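Local coordinates for phiAB6 tailspike (Unidentified phage, PDB 5JS4), which probably recognises and fragments the exopolysaccharide of Acinetobacter baumannii, acting as a trimeric beta-helical tailspike, at residues T328-C333 with V352-I357; N374-K379 with A398-E403; G635-E640 with V696-S701; G652-G657 with H673-I678; E525-V530 with M538-S543. All blocks are in the same frame, centred on the assembly; numbering follows the deposited sequence.

Contact 1 (T328-C333 with V352-I357); sequences TAFINC and VSFIEI
Thr328 and Glu356 meet at their polar ends, their side chains crossing at a slant. Thr328 OG1 donates to Glu356 OE2 at 2.7 Å, reaching the anti side of that oxygen and lying 16° out of the carboxylate plane. The same OE2 accepts a hydrogen bond from a water that in turn accepts from Thr328 N, while a second water joins OE1 to Asn332 N, so both carboxylate oxygens are held against the segment 328-333. Thr328 CG2, set opposite its own backbone N (chi1 of OG1 -46°), meanwhile packs on Ile355 N at 3.3 Å. On the side of the strands that carries Phe330 and Ile355 the contact is apolar. Phe330 and Phe354 point the same way side by side, with CD2 of Phe330 3.5 Å from CE1 of Phe354; their planes stand at 78° but the approach is oblique. Ile355 packs beside Phe330, its CG1 3.7 Å from Phe330 CB, and ends with CD1 3.6 Å from Cys333 SG. Backbone hydrogen bonds pair the strands in parallel, among them Phe330 N to Phe354 O and Glu356 N to Phe330 O, both 2.9 Å. Parallel pairing of successive rungs, with aromatic and aliphatic residues piled up inside, is the signature of the right-handed parallel beta-helix of pectate lyase-like proteins.

Contact 2 (N374-K379 with A398-E403); sequences NQIVVK and AGIYCE
Two successive rungs of the parallel beta-helix lie against each other here, with Ile376 and Val378 set over Ile400 and Cys402. The chains pair in parallel: Tyr401 N gives a nearly straight bond to Ile376 O (2.8 Å, 166° at the hydrogen), and Tyr401 O accepts Val378 N at the same distance. Before these, at the corner, Ile376 N reaches Gly399 O at 2.8 Å. Val378 CG2 touches Ile400 CG2 at 4.1 Å, and Val378 CB stands 4.0 Å from Cys402 CB; Val378 packs on Phe385, Ile376 and Ile400 on Phe387, and Cys402 on Phe430. On the other side of the strands Asn374 crosses Tyr401, its amide turned 26° from the ring plane. Tyr401 CG lies opposite its backbone N (chi1 173°), which brings CD2 within 3.6 Å of Asn374 OD1. Farther along, Lys379 NZ and Glu403 OE1 stand 5.1 Å apart. The chemistry thus differs by side: one is apolar and backed by aromatic rings, the other mixed, with the Asn374 amide and Tyr401 hydroxyl bonded to Asn397 and Asp431 beside Ala398 and Val377. The opposite charges, not in direct contact, are joined through a water that accepts from Lys379 NZ and donates to Glu403 OE1.

Contact 3 (G635-E640 with V696-S701); sequences GVYRVE and VFWRDS
Strands 636-640 and 696-699 run antiparallel, at 155° with axes 4.9 Å apart at the closest, and Tyr637 and Val696 form a hydrogen-bonded pair: Tyr637 N to Val696 O at 2.9 Å and Val696 N to Tyr637 O at 2.8 Å. Gly635 O takes Trp698 N as well, also at 2.8 Å, closing the end of the ladder. In the neighbouring non-hydrogen-bonded pair Val636 and Phe697 lie side by side, and Val636 CG1 makes a CH-pi contact over one face of the Phe697 ring, 4.2 Å from its centroid. Phe697 CG stands opposite its carbonyl carbon (chi1 -66°), which places CE2 3.8 Å from Val636 CG2 while CG1 lies above the face, offset toward the rim. On the other side of the sheet Tyr637 crosses Trp698 at about a right angle, CD1 of the tyrosine coming to the indole edge at 3.9 Å from Trp698 CD1. Val639 CG2 adds an apolar touch to Val696 CG2. Strand 627-633 flanks 636-641, while 672-678 pairs with the other side of 690-699. The rings of Tyr637 and Trp698 each meet Phe711 edge-to-face, Val696 and Trp698 rest on Val656 of strand 654-661, and Phe697 packs on Gly668 of a second subunit.

Contact 4 (G652-G657 with H673-I678); sequences GHIVVG and HGIQMI
Ile654 N is hydrogen-bonded to Thr712 OG1 of a second subunit, while its side chain turns to Ile675 and Met677. No hydrogen bond joins the two segments themselves. Val656 CB lies over the centre of the His673 ring, 3.7 Å from the centroid and 10° off the normal, a CH-pi contact; CG1 adds a touch on CD2 and CG at 3.8 Å. The two side chains come from opposite directions. His673 CG sits between its backbone N and carbonyl carbon (chi1 54°), which raises the ring off its own strand toward the valine. Farther along, Ile675 slides past Val656, CG2 to CG2 at 4.1 Å, and its CD1 crosses to Ile654 CD1 at 3.8 Å. Ile654 CD1 also meets Met677 SD tip to tip at 3.7 Å; the Met677 side chain, bent at both chi2 and chi3, folds back to present its sulfur. The strands do not pair: their axes stay 8.8 Å apart, at 144°. This is sheet-on-sheet packing. Strand 654-661, bonded to 708-715, faces 672-678, whose own neighbour is 690-699, and Phe694 and Trp698 of that neighbour fill in beside Ile654 and Val656. Ile654, Ile675 and Met677 form backbone hydrogen bonds with a second subunit, and Val655 packs on Val655 of a third.

Contact 5 (E525-V530 with M538-S543); sequences EGISIV and MLMLPS
Ile527 lies alongside Met540, both pointing the same way, and their far ends overlap, with Ile527 CD1 3.8 Å from Met540 CE. Met540 is extended through CG and SD and bent only at its last torsion (chi3 89°), which swings the methyl back toward the isoleucine. Beneath this pair the backbones exchange two bonds, a short one from Met540 N to Ile527 O at 2.7 Å, nearly straight at 170°, and one from Ile527 N to Met540 O at 3.1 Å. Two residues along, Ile529 and Met538 repeat the hydrogen-bonded arrangement, with Ile529 N to Met538 O at 3.0 Å. Ser528 and Leu539 form the non-hydrogen-bonded pair between them; there the chains draw together, and Ser528 CA is 3.0 Å from Met538 O in a C-H...O contact. Leu541, directly across from Gly526, brings its CD2 to 3.1 Å from Glu525 O, a tight approach. Leu539 CD1 and Leu541 CD2 both lie 3.9 Å from Gly526 CA, on the side where a side chain would have pointed, at backbone angles (phi 152°) suited to glycine.

Strands 526-530 and 537-541 form a beta hairpin. Ile527 packs on Ile527 of both other subunits, Met540 meets Met538 of one and Ile529 meets Leu541 of the other. The chemistry is consequently divided: regular backbone bonds join the two strands within one chain, and the apolar side chains of Ile527, Ile529, Met538 and Met540 pack against the other two subunits, consistent with hydrophobic trimer packing.

All five contacts are largely buried, but in different surroundings. Contacts 1 and 2 each join neighbouring strands of one parallel sheet of the beta-helix and touch directly, since strand 353-358 neighbours 374-379; no other subunit reaches either, and their polar groups are met by waters or residues of the same chain. Contacts 3 and 4, centres 10 Å apart, share the C-terminal sheets: contact 3 pairs strands within a sheet, while contact 4 is nested in its loop and packs sheet on sheet without hydrogen bonds. Contact 5 is an antiparallel hairpin. Contacts 3, 4 and 5 all meet neighbouring subunits, contact 5 mainly through apolar side chains, with backbone bonds from Ser543, contact 4 through backbone bonds and packing.

Contact 1 (T328-C333 with V352-I357)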
# COMPACT_ATOMS: atom_id res chain seq x y z
N THR A 328 31.55 -3.81 -18.33
CA THR A 328 30.58 -4.69 -17.70
C THR A 328 30.90 -6.14 -18.06
O THR A 328 31.17 -6.45 -19.22
CB THR A 328 29.14 -4.36 -18.13
OG1 THR A 328 28.93 -2.94 -18.07
CG2 THR A 328 28.15 -5.06 -17.21
N ALA A 329 30.86 -7.03 -17.07
CA ALA A 329 31.27 -8.43 -17.25
C ALA A 329 30.35 -9.19 -18.20
O ALA A 329 30.82 -9.96 -19.03
CB ALA A 329 31.33 -9.14 -15.90
N PHE A 330 29.05 -8.97 -18.06
CA PHE A 330 28.05 -9.57 -18.94
C PHE A 330 27.30 -8.48 -19.70
O PHE A 330 26.78 -7.55 -19.08
CB PHE A 330 27.04 -10.36 -18.11
CG PHE A 330 27.54 -11.69 -17.64
CD1 PHE A 330 27.48 -12.80 -18.47
CD2 PHE A 330 28.04 -11.84 -16.36
CE1 PHE A 330 27.93 -14.04 -18.03
CE2 PHE A 330 28.50 -13.08 -15.92
CZ PHE A 330 28.44 -14.17 -16.76
N ILE A 331 27.24 -8.60 -21.02
CA ILE A 331 26.45 -7.68 -21.84
C ILE A 331 25.33 -8.42 -22.56
O ILE A 331 25.36 -9.64 -22.69
CB ILE A 331 27.33 -6.89 -22.84
CG1 ILE A 331 28.06 -7.83 -23.81
CG2 ILE A 331 28.32 -6.03 -22.08
CD1 ILE A 331 28.71 -7.12 -24.98
N ASN A 332 24.34 -7.65 -23.02
CA ASN A 332 23.21 -8.17 -23.81
C ASN A 332 22.43 -9.27 -23.11
O ASN A 332 22.02 -10.26 -23.72
CB ASN A 332 23.69 -8.64 -25.19
CG ASN A 332 24.26 -7.51 -26.02
OD1 ASN A 332 23.72 -6.40 -26.04
ND2 ASN A 332 25.35 -7.78 -26.72
N CYS A 333 22.20 -9.08 -21.81
CA CYS A 333 21.40 -10.03 -21.05
C CYS A 333 19.97 -10.02 -21.55
O CYS A 333 19.44 -8.97 -21.93
CB CYS A 333 21.43 -9.67 -19.57
SG CYS A 333 20.62 -10.88 -18.51
N VAL A 352 34.69 -2.36 -12.53
CA VAL A 352 34.11 -3.51 -13.20
C VAL A 352 32.66 -3.62 -12.76
O VAL A 352 32.38 -3.76 -11.58
CB VAL A 352 34.87 -4.81 -12.86
CG1 VAL A 352 34.27 -6.00 -13.60
CG2 VAL A 352 36.35 -4.67 -13.20
N SER A 353 31.74 -3.54 -13.72
CA SER A 353 30.31 -3.67 -13.44
C SER A 353 29.86 -5.09 -13.80
O SER A 353 30.56 -5.79 -14.53
CB SER A 353 29.52 -2.62 -14.22
OG SER A 353 29.80 -1.32 -13.73
N PHE A 354 28.72 -5.53 -13.28
CA PHE A 354 28.33 -6.94 -13.45
C PHE A 354 27.58 -7.25 -14.74
O PHE A 354 28.07 -8.03 -15.55
CB PHE A 354 27.55 -7.49 -12.25
CG PHE A 354 27.10 -8.91 -12.43
CD1 PHE A 354 28.01 -9.90 -12.79
CD2 PHE A 354 25.76 -9.27 -12.26
CE1 PHE A 354 27.60 -11.21 -12.98
CE2 PHE A 354 25.36 -10.58 -12.44
CZ PHE A 354 26.28 -11.55 -12.81
N ILE A 355 26.41 -6.66 -14.93
CA ILE A 355 25.54 -7.08 -16.03
C ILE A 355 24.73 -5.94 -16.65
O ILE A 355 24.23 -5.06 -15.94
CB ILE A 355 24.62 -8.23 -15.56
CG1 ILE A 355 23.95 -8.92 -16.75
CG2 ILE A 355 23.61 -7.74 -14.54
CD1 ILE A 355 23.57 -10.36 -16.46
N GLU A 356 24.62 -5.96 -17.97
CA GLU A 356 23.80 -5.01 -18.72
C GLU A 356 22.54 -5.72 -19.21
O GLU A 356 22.62 -6.77 -19.85
CB GLU A 356 24.57 -4.43 -19.90
CG GLU A 356 25.71 -3.53 -19.47
CD GLU A 356 26.50 -2.93 -20.61
OE1 GLU A 356 26.02 -2.97 -21.77
OE2 GLU A 356 27.59 -2.40 -20.34
N ILE A 357 21.39 -5.13 -18.89
CA ILE A 357 20.09 -5.69 -19.25
C ILE A 357 19.19 -4.56 -19.76
O ILE A 357 19.21 -3.46 -19.22
CB ILE A 357 19.46 -6.43 -18.04
CG1 ILE A 357 18.15 -7.10 -18.46
CG2 ILE A 357 19.25 -5.48 -16.86
CD1 ILE A 357 17.57 -8.03 -17.42
O HOH W 1 30.62 -2.72 -20.89
O HOH W 2 24.34 -4.78 -23.21

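Contact 2 (N374-K379 with A398-E403)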
# COMPACT_ATOMS: atom_id res chain seq x y z
N ASN A 374 28.99 -0.75 -10.83
CA ASN A 374 27.54 -0.83 -10.93
C ASN A 374 27.18 -2.30 -10.97
O ASN A 374 27.76 -3.06 -11.75
CB ASN A 374 27.04 -0.13 -12.20
CG ASN A 374 27.35 1.35 -12.22
OD1 ASN A 374 27.80 1.89 -13.24
ND2 ASN A 374 27.10 2.03 -11.11
N GLN A 375 26.25 -2.72 -10.13
CA GLN A 375 25.89 -4.14 -10.10
C GLN A 375 24.92 -4.46 -11.22
O GLN A 375 25.20 -5.32 -12.06
CB GLN A 375 25.38 -4.53 -8.71
CG GLN A 375 26.52 -4.57 -7.70
CD GLN A 375 26.07 -4.76 -6.27
OE1 GLN A 375 25.00 -4.31 -5.87
NE2 GLN A 375 26.91 -5.41 -5.47
N ILE A 376 23.80 -3.75 -11.28
CA ILE A 376 22.85 -3.88 -12.37
C ILE A 376 22.92 -2.62 -13.23
O ILE A 376 22.66 -1.52 -12.75
CB ILE A 376 21.41 -4.06 -11.86
CG1 ILE A 376 21.30 -5.32 -10.97
CG2 ILE A 376 20.42 -4.12 -13.02
CD1 ILE A 376 21.42 -6.64 -11.71
N VAL A 377 23.29 -2.79 -14.50
CA VAL A 377 23.33 -1.69 -15.45
C VAL A 377 22.14 -1.82 -16.38
O VAL A 377 22.10 -2.72 -17.22
CB VAL A 377 24.65 -1.69 -16.25
CG1 VAL A 377 24.67 -0.55 -17.27
CG2 VAL A 377 25.84 -1.58 -15.32
N VAL A 378 21.17 -0.93 -16.23
CA VAL A 378 19.98 -0.93 -17.08
C VAL A 378 20.28 -0.14 -18.34
O VAL A 378 20.72 1.01 -18.25
CB VAL A 378 18.77 -0.31 -16.37
CG1 VAL A 378 17.54 -0.35 -17.27
CG2 VAL A 378 18.49 -1.02 -15.05
N LYS A 379 20.04 -0.75 -19.49
CA LYS A 379 20.22 -0.06 -20.77
C LYS A 379 18.88 0.49 -21.25
O LYS A 379 17.82 -0.08 -20.97
CB LYS A 379 20.83 -1.00 -21.81
CG LYS A 379 22.15 -1.64 -21.39
CD LYS A 379 23.26 -0.64 -21.11
CE LYS A 379 23.86 -0.07 -22.38
NZ LYS A 379 24.95 0.90 -22.10
N ALA A 398 26.93 2.06 -7.56
CA ALA A 398 25.49 1.87 -7.45
C ALA A 398 25.09 0.41 -7.50
O ALA A 398 25.73 -0.40 -8.18
CB ALA A 398 24.77 2.64 -8.55
N GLY A 399 24.04 0.06 -6.77
CA GLY A 399 23.43 -1.26 -6.90
C GLY A 399 22.75 -1.40 -8.25
O GLY A 399 22.91 -2.40 -8.94
N ILE A 400 21.98 -0.37 -8.61
CA ILE A 400 21.25 -0.33 -9.87
C ILE A 400 21.48 1.04 -10.52
O ILE A 400 21.24 2.07 -9.89
CB ILE A 400 19.74 -0.56 -9.67
CG1 ILE A 400 19.49 -1.88 -8.94
CG2 ILE A 400 19.01 -0.54 -11.01
CD1 ILE A 400 18.08 -2.05 -8.42
N TYR A 401 21.93 1.03 -11.77
CA TYR A 401 22.23 2.26 -12.50
C TYR A 401 21.48 2.29 -13.84
O TYR A 401 21.58 1.35 -14.62
CB TYR A 401 23.73 2.38 -12.75
CG TYR A 401 24.12 3.54 -13.65
CD1 TYR A 401 23.66 4.83 -13.39
CD2 TYR A 401 24.93 3.35 -14.77
CE1 TYR A 401 24.00 5.89 -14.21
CE2 TYR A 401 25.29 4.40 -15.59
CZ TYR A 401 24.82 5.67 -15.31
OH TYR A 401 25.16 6.73 -16.12
N CYS A 402 20.75 3.38 -14.07
CA CYS A 402 20.05 3.60 -15.34
C CYS A 402 20.39 4.98 -15.89
O CYS A 402 19.93 6.00 -15.38
CB CYS A 402 18.54 3.46 -15.15
SG CYS A 402 17.56 3.76 -16.64
N GLU A 403 21.20 5.00 -16.95
CA GLU A 403 21.64 6.24 -17.58
C GLU A 403 20.52 6.89 -18.40
O GLU A 403 20.35 8.11 -18.36
CB GLU A 403 22.85 5.95 -18.49
CG GLU A 403 23.45 7.18 -19.15
CD GLU A 403 24.58 6.85 -20.12
OE1 GLU A 403 24.85 5.66 -20.36
OE2 GLU A 403 25.19 7.80 -20.66
O HOH W 3 22.69 2.59 -17.33
O HOH W 4 23.38 3.27 -21.04

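Contact 3 (G635-E640 with V696-S701)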
# COMPACT_ATOMS: atom_id res chain seq x y z
N GLY A 635 -30.90 64.21 13.57
CA GLY A 635 -31.30 63.08 14.40
C GLY A 635 -31.84 61.87 13.67
O GLY A 635 -32.24 60.91 14.32
N VAL A 636 -31.84 61.88 12.34
CA VAL A 636 -32.43 60.79 11.56
C VAL A 636 -31.39 60.21 10.61
O VAL A 636 -30.84 60.93 9.77
CB VAL A 636 -33.66 61.25 10.75
CG1 VAL A 636 -34.31 60.06 10.05
CG2 VAL A 636 -34.66 61.97 11.65
N TYR A 637 -31.14 58.91 10.75
CA TYR A 637 -30.10 58.21 10.00
C TYR A 637 -30.70 57.03 9.27
O TYR A 637 -31.58 56.36 9.81
CB TYR A 637 -28.99 57.76 10.97
CG TYR A 637 -28.31 58.95 11.57
CD1 TYR A 637 -28.89 59.66 12.61
CD2 TYR A 637 -27.12 59.43 11.04
CE1 TYR A 637 -28.30 60.80 13.13
CE2 TYR A 637 -26.51 60.56 11.55
CZ TYR A 637 -27.11 61.24 12.59
OH TYR A 637 -26.52 62.37 13.10
N ARG A 638 -30.25 56.79 8.05
CA ARG A 638 -30.68 55.62 7.29
C ARG A 638 -29.56 54.59 7.26
O ARG A 638 -28.45 54.89 6.84
CB ARG A 638 -31.03 55.98 5.85
CG ARG A 638 -32.21 56.92 5.69
CD ARG A 638 -32.73 56.91 4.26
NE ARG A 638 -31.70 57.33 3.31
CZ ARG A 638 -31.47 58.58 2.91
NH1 ARG A 638 -32.19 59.59 3.38
NH2 ARG A 638 -30.50 58.82 2.04
N VAL A 639 -29.87 53.38 7.73
CA VAL A 639 -29.05 52.21 7.48
C VAL A 639 -29.60 51.63 6.19
O VAL A 639 -30.62 50.93 6.18
CB VAL A 639 -29.13 51.19 8.64
CG1 VAL A 639 -28.21 50.01 8.39
CG2 VAL A 639 -28.79 51.86 9.97
N GLU A 640 -28.95 51.97 5.08
CA GLU A 640 -29.53 51.82 3.75
C GLU A 640 -28.67 51.01 2.80
O GLU A 640 -27.45 50.92 2.96
CB GLU A 640 -29.79 53.20 3.13
CG GLU A 640 -28.53 54.03 2.94
CD GLU A 640 -28.76 55.28 2.10
OE1 GLU A 640 -29.90 55.80 2.10
OE2 GLU A 640 -27.80 55.73 1.46
N VAL A 696 -32.59 55.05 12.09
CA VAL A 696 -32.33 55.25 13.51
C VAL A 696 -32.59 56.72 13.81
O VAL A 696 -32.07 57.60 13.12
CB VAL A 696 -30.88 54.91 13.88
CG1 VAL A 696 -30.65 55.08 15.38
CG2 VAL A 696 -30.54 53.49 13.44
N PHE A 697 -33.41 56.97 14.83
CA PHE A 697 -33.76 58.31 15.30
C PHE A 697 -33.11 58.50 16.66
O PHE A 697 -33.28 57.66 17.54
CB PHE A 697 -35.27 58.46 15.46
CG PHE A 697 -36.05 58.37 14.17
CD1 PHE A 697 -36.20 57.16 13.50
CD2 PHE A 697 -36.67 59.50 13.64
CE1 PHE A 697 -36.93 57.08 12.32
CE2 PHE A 697 -37.41 59.42 12.47
CZ PHE A 697 -37.53 58.21 11.81
N TRP A 698 -32.39 59.60 16.83
CA TRP A 698 -31.72 59.92 18.09
C TRP A 698 -32.29 61.18 18.72
O TRP A 698 -32.43 62.20 18.04
CB TRP A 698 -30.23 60.15 17.86
CG TRP A 698 -29.43 58.93 17.55
CD1 TRP A 698 -28.95 58.56 16.33
CD2 TRP A 698 -28.99 57.94 18.48
NE1 TRP A 698 -28.23 57.39 16.44
CE2 TRP A 698 -28.25 56.99 17.75
CE3 TRP A 698 -29.15 57.76 19.86
CZ2 TRP A 698 -27.66 55.88 18.35
CZ3 TRP A 698 -28.57 56.65 20.45
CH2 TRP A 698 -27.84 55.73 19.71
N ARG A 699 -32.57 61.13 20.02
CA ARG A 699 -33.12 62.28 20.74
C ARG A 699 -32.43 62.50 22.08
O ARG A 699 -31.96 61.55 22.72
CB ARG A 699 -34.63 62.11 20.94
CG ARG A 699 -35.41 62.07 19.64
CD ARG A 699 -36.90 61.87 19.86
NE ARG A 699 -37.61 61.72 18.59
CZ ARG A 699 -37.70 60.59 17.90
NH1 ARG A 699 -37.14 59.46 18.33
NH2 ARG A 699 -38.38 60.57 16.75
N ASP A 700 -32.38 63.76 22.51
CA ASP A 700 -31.82 64.12 23.82
C ASP A 700 -32.85 63.94 24.93
O ASP A 700 -33.97 63.48 24.67
CB ASP A 700 -31.24 65.55 23.80
CG ASP A 700 -32.29 66.63 23.53
OD1 ASP A 700 -33.49 66.40 23.79
OD2 ASP A 700 -31.90 67.71 23.05
N SER A 701 -32.48 64.29 26.16
CA SER A 701 -33.36 64.09 27.32
C SER A 701 -34.64 64.93 27.29
O SER A 701 -35.60 64.62 27.99
CB SER A 701 -32.59 64.37 28.62
OG SER A 701 -32.08 65.69 28.63

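Contact 4 (G652-G657 with H673-I678)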
# COMPACT_ATOMS: atom_id res chain seq x y z
N GLY A 652 -35.42 40.32 10.74
CA GLY A 652 -34.12 40.40 11.39
C GLY A 652 -34.15 40.94 12.81
O GLY A 652 -35.15 41.50 13.27
N HIS A 653 -33.03 40.78 13.49
CA HIS A 653 -32.83 41.31 14.83
C HIS A 653 -32.04 42.62 14.71
O HIS A 653 -31.15 42.72 13.87
CB HIS A 653 -32.03 40.31 15.66
CG HIS A 653 -32.65 38.95 15.74
ND1 HIS A 653 -33.79 38.68 16.48
CD2 HIS A 653 -32.29 37.77 15.17
CE1 HIS A 653 -34.10 37.41 16.36
NE2 HIS A 653 -33.21 36.83 15.57
N ILE A 654 -32.38 43.61 15.53
CA ILE A 654 -31.73 44.93 15.44
C ILE A 654 -31.34 45.44 16.81
O ILE A 654 -32.16 45.53 17.72
CB ILE A 654 -32.63 45.99 14.77
CG1 ILE A 654 -32.99 45.54 13.35
CG2 ILE A 654 -31.93 47.34 14.74
CD1 ILE A 654 -34.03 46.41 12.66
N VAL A 655 -30.06 45.79 16.94
CA VAL A 655 -29.52 46.40 18.14
C VAL A 655 -28.80 47.67 17.72
O VAL A 655 -27.98 47.65 16.81
CB VAL A 655 -28.54 45.44 18.84
CG1 VAL A 655 -27.87 46.12 20.02
CG2 VAL A 655 -29.27 44.17 19.29
N VAL A 656 -29.12 48.78 18.37
CA VAL A 656 -28.39 50.02 18.15
C VAL A 656 -27.41 50.20 19.31
O VAL A 656 -27.74 49.95 20.48
CB VAL A 656 -29.33 51.22 17.98
CG1 VAL A 656 -28.57 52.54 17.98
CG2 VAL A 656 -30.11 51.08 16.69
N GLY A 657 -26.21 50.63 18.97
CA GLY A 657 -25.13 50.79 19.93
C GLY A 657 -25.10 52.15 20.57
O GLY A 657 -26.09 52.87 20.63
N HIS A 673 -32.59 56.25 21.38
CA HIS A 673 -32.92 55.88 20.00
C HIS A 673 -34.25 55.15 19.86
O HIS A 673 -34.75 54.52 20.78
CB HIS A 673 -31.81 55.02 19.36
CG HIS A 673 -31.43 53.81 20.15
ND1 HIS A 673 -32.10 52.61 20.06
CD2 HIS A 673 -30.44 53.61 21.05
CE1 HIS A 673 -31.54 51.73 20.87
NE2 HIS A 673 -30.53 52.31 21.49
N GLY A 674 -34.81 55.28 18.67
CA GLY A 674 -35.89 54.44 18.19
C GLY A 674 -35.60 54.13 16.74
O GLY A 674 -34.76 54.78 16.12
N ILE A 675 -36.28 53.12 16.19
CA ILE A 675 -36.07 52.76 14.80
C ILE A 675 -37.36 52.75 13.99
O ILE A 675 -38.47 52.80 14.53
CB ILE A 675 -35.34 51.41 14.64
CG1 ILE A 675 -36.03 50.30 15.43
CG2 ILE A 675 -33.88 51.54 15.08
CD1 ILE A 675 -35.62 48.91 14.99
N GLN A 676 -37.18 52.74 12.68
CA GLN A 676 -38.28 52.61 11.72
C GLN A 676 -37.74 51.84 10.53
O GLN A 676 -36.65 52.13 10.05
CB GLN A 676 -38.76 53.98 11.27
CG GLN A 676 -39.93 53.95 10.29
CD GLN A 676 -40.31 55.34 9.87
OE1 GLN A 676 -39.61 55.97 9.09
NE2 GLN A 676 -41.42 55.85 10.40
N MET A 677 -38.49 50.86 10.05
CA MET A 677 -38.01 50.05 8.94
C MET A 677 -38.15 50.80 7.62
O MET A 677 -39.01 51.67 7.47
CB MET A 677 -38.75 48.72 8.88
CG MET A 677 -38.71 47.92 10.17
SD MET A 677 -37.05 47.65 10.83
CE MET A 677 -36.35 46.61 9.56
N ILE A 678 -37.26 50.46 6.69
CA ILE A 678 -37.34 50.92 5.30
C ILE A 678 -37.79 49.72 4.47
O ILE A 678 -37.14 48.68 4.46
CB ILE A 678 -35.98 51.45 4.79
CG1 ILE A 678 -35.51 52.62 5.65
CG2 ILE A 678 -36.10 51.88 3.33
CD1 ILE A 678 -34.08 53.04 5.40

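Contact 5 (E525-V530 with M538-S543)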
# COMPACT_ATOMS: atom_id res chain seq x y z
N GLU A 525 3.34 8.57 11.37
CA GLU A 525 3.79 9.94 11.62
C GLU A 525 2.74 10.98 11.24
O GLU A 525 2.79 12.12 11.71
CB GLU A 525 5.06 10.25 10.82
CG GLU A 525 6.25 9.35 11.11
CD GLU A 525 7.48 9.76 10.31
OE1 GLU A 525 7.37 9.92 9.08
OE2 GLU A 525 8.56 9.90 10.92
N GLY A 526 1.81 10.61 10.36
CA GLY A 526 0.79 11.55 9.89
C GLY A 526 0.28 11.22 8.50
O GLY A 526 0.84 10.38 7.79
N ILE A 527 -0.81 11.88 8.15
CA ILE A 527 -1.41 11.76 6.83
C ILE A 527 -1.35 13.16 6.22
O ILE A 527 -1.97 14.08 6.73
CB ILE A 527 -2.88 11.32 6.92
CG1 ILE A 527 -2.98 9.95 7.62
CG2 ILE A 527 -3.52 11.28 5.54
CD1 ILE A 527 -4.29 9.75 8.34
N SER A 528 -0.60 13.32 5.13
CA SER A 528 -0.41 14.64 4.55
C SER A 528 -0.43 14.62 3.04
O SER A 528 -0.31 13.57 2.41
CB SER A 528 0.92 15.24 5.01
OG SER A 528 2.01 14.60 4.37
N ILE A 529 -0.58 15.80 2.47
CA ILE A 529 -0.58 15.96 1.03
C ILE A 529 -0.06 17.36 0.67
O ILE A 529 -0.43 18.35 1.31
CB ILE A 529 -1.98 15.66 0.44
CG1 ILE A 529 -1.92 15.62 -1.09
CG2 ILE A 529 -3.02 16.64 0.95
CD1 ILE A 529 -3.12 14.93 -1.72
N VAL A 530 0.80 17.41 -0.34
CA VAL A 530 1.51 18.62 -0.73
C VAL A 530 1.82 18.54 -2.22
O VAL A 530 2.01 17.45 -2.76
CB VAL A 530 2.82 18.78 0.08
CG1 VAL A 530 3.84 17.71 -0.28
CG2 VAL A 530 3.43 20.17 -0.10
N MET A 538 -1.63 20.02 3.81
CA MET A 538 -2.51 19.63 4.89
C MET A 538 -1.98 18.37 5.54
O MET A 538 -1.47 17.48 4.85
CB MET A 538 -3.94 19.38 4.39
CG MET A 538 -4.76 20.64 4.16
SD MET A 538 -4.95 21.74 5.58
CE MET A 538 -5.70 20.67 6.79
N LEU A 539 -2.11 18.31 6.86
CA LEU A 539 -1.62 17.21 7.68
C LEU A 539 -2.69 16.85 8.71
O LEU A 539 -3.20 17.73 9.40
CB LEU A 539 -0.33 17.64 8.38
CG LEU A 539 0.22 16.78 9.52
CD1 LEU A 539 0.56 15.38 9.05
CD2 LEU A 539 1.45 17.46 10.11
N MET A 540 -3.05 15.56 8.77
CA MET A 540 -3.93 15.05 9.83
C MET A 540 -3.10 14.21 10.80
O MET A 540 -2.32 13.34 10.39
CB MET A 540 -5.10 14.23 9.27
CG MET A 540 -6.13 13.87 10.34
SD MET A 540 -7.75 13.27 9.79
CE MET A 540 -7.42 11.51 9.69
N LEU A 541 -3.28 14.51 12.09
CA LEU A 541 -2.61 13.83 13.20
C LEU A 541 -3.67 13.43 14.22
O LEU A 541 -4.83 13.83 14.09
CB LEU A 541 -1.61 14.78 13.86
CG LEU A 541 -0.40 15.14 13.02
CD1 LEU A 541 0.30 16.36 13.59
CD2 LEU A 541 0.56 13.96 12.93
N PRO A 542 -3.30 12.64 15.24
CA PRO A 542 -4.30 12.28 16.24
C PRO A 542 -4.98 13.49 16.90
O PRO A 542 -6.14 13.39 17.29
CB PRO A 542 -3.50 11.48 17.26
CG PRO A 542 -2.46 10.81 16.42
CD PRO A 542 -2.06 11.85 15.40
N SER A 543 -4.27 14.61 17.00
CA SER A 543 -4.78 15.83 17.64
C SER A 543 -5.74 16.65 16.78
O SER A 543 -6.49 17.48 17.29
CB SER A 543 -3.60 16.73 18.02
OG SER A 543 -2.87 17.13 16.86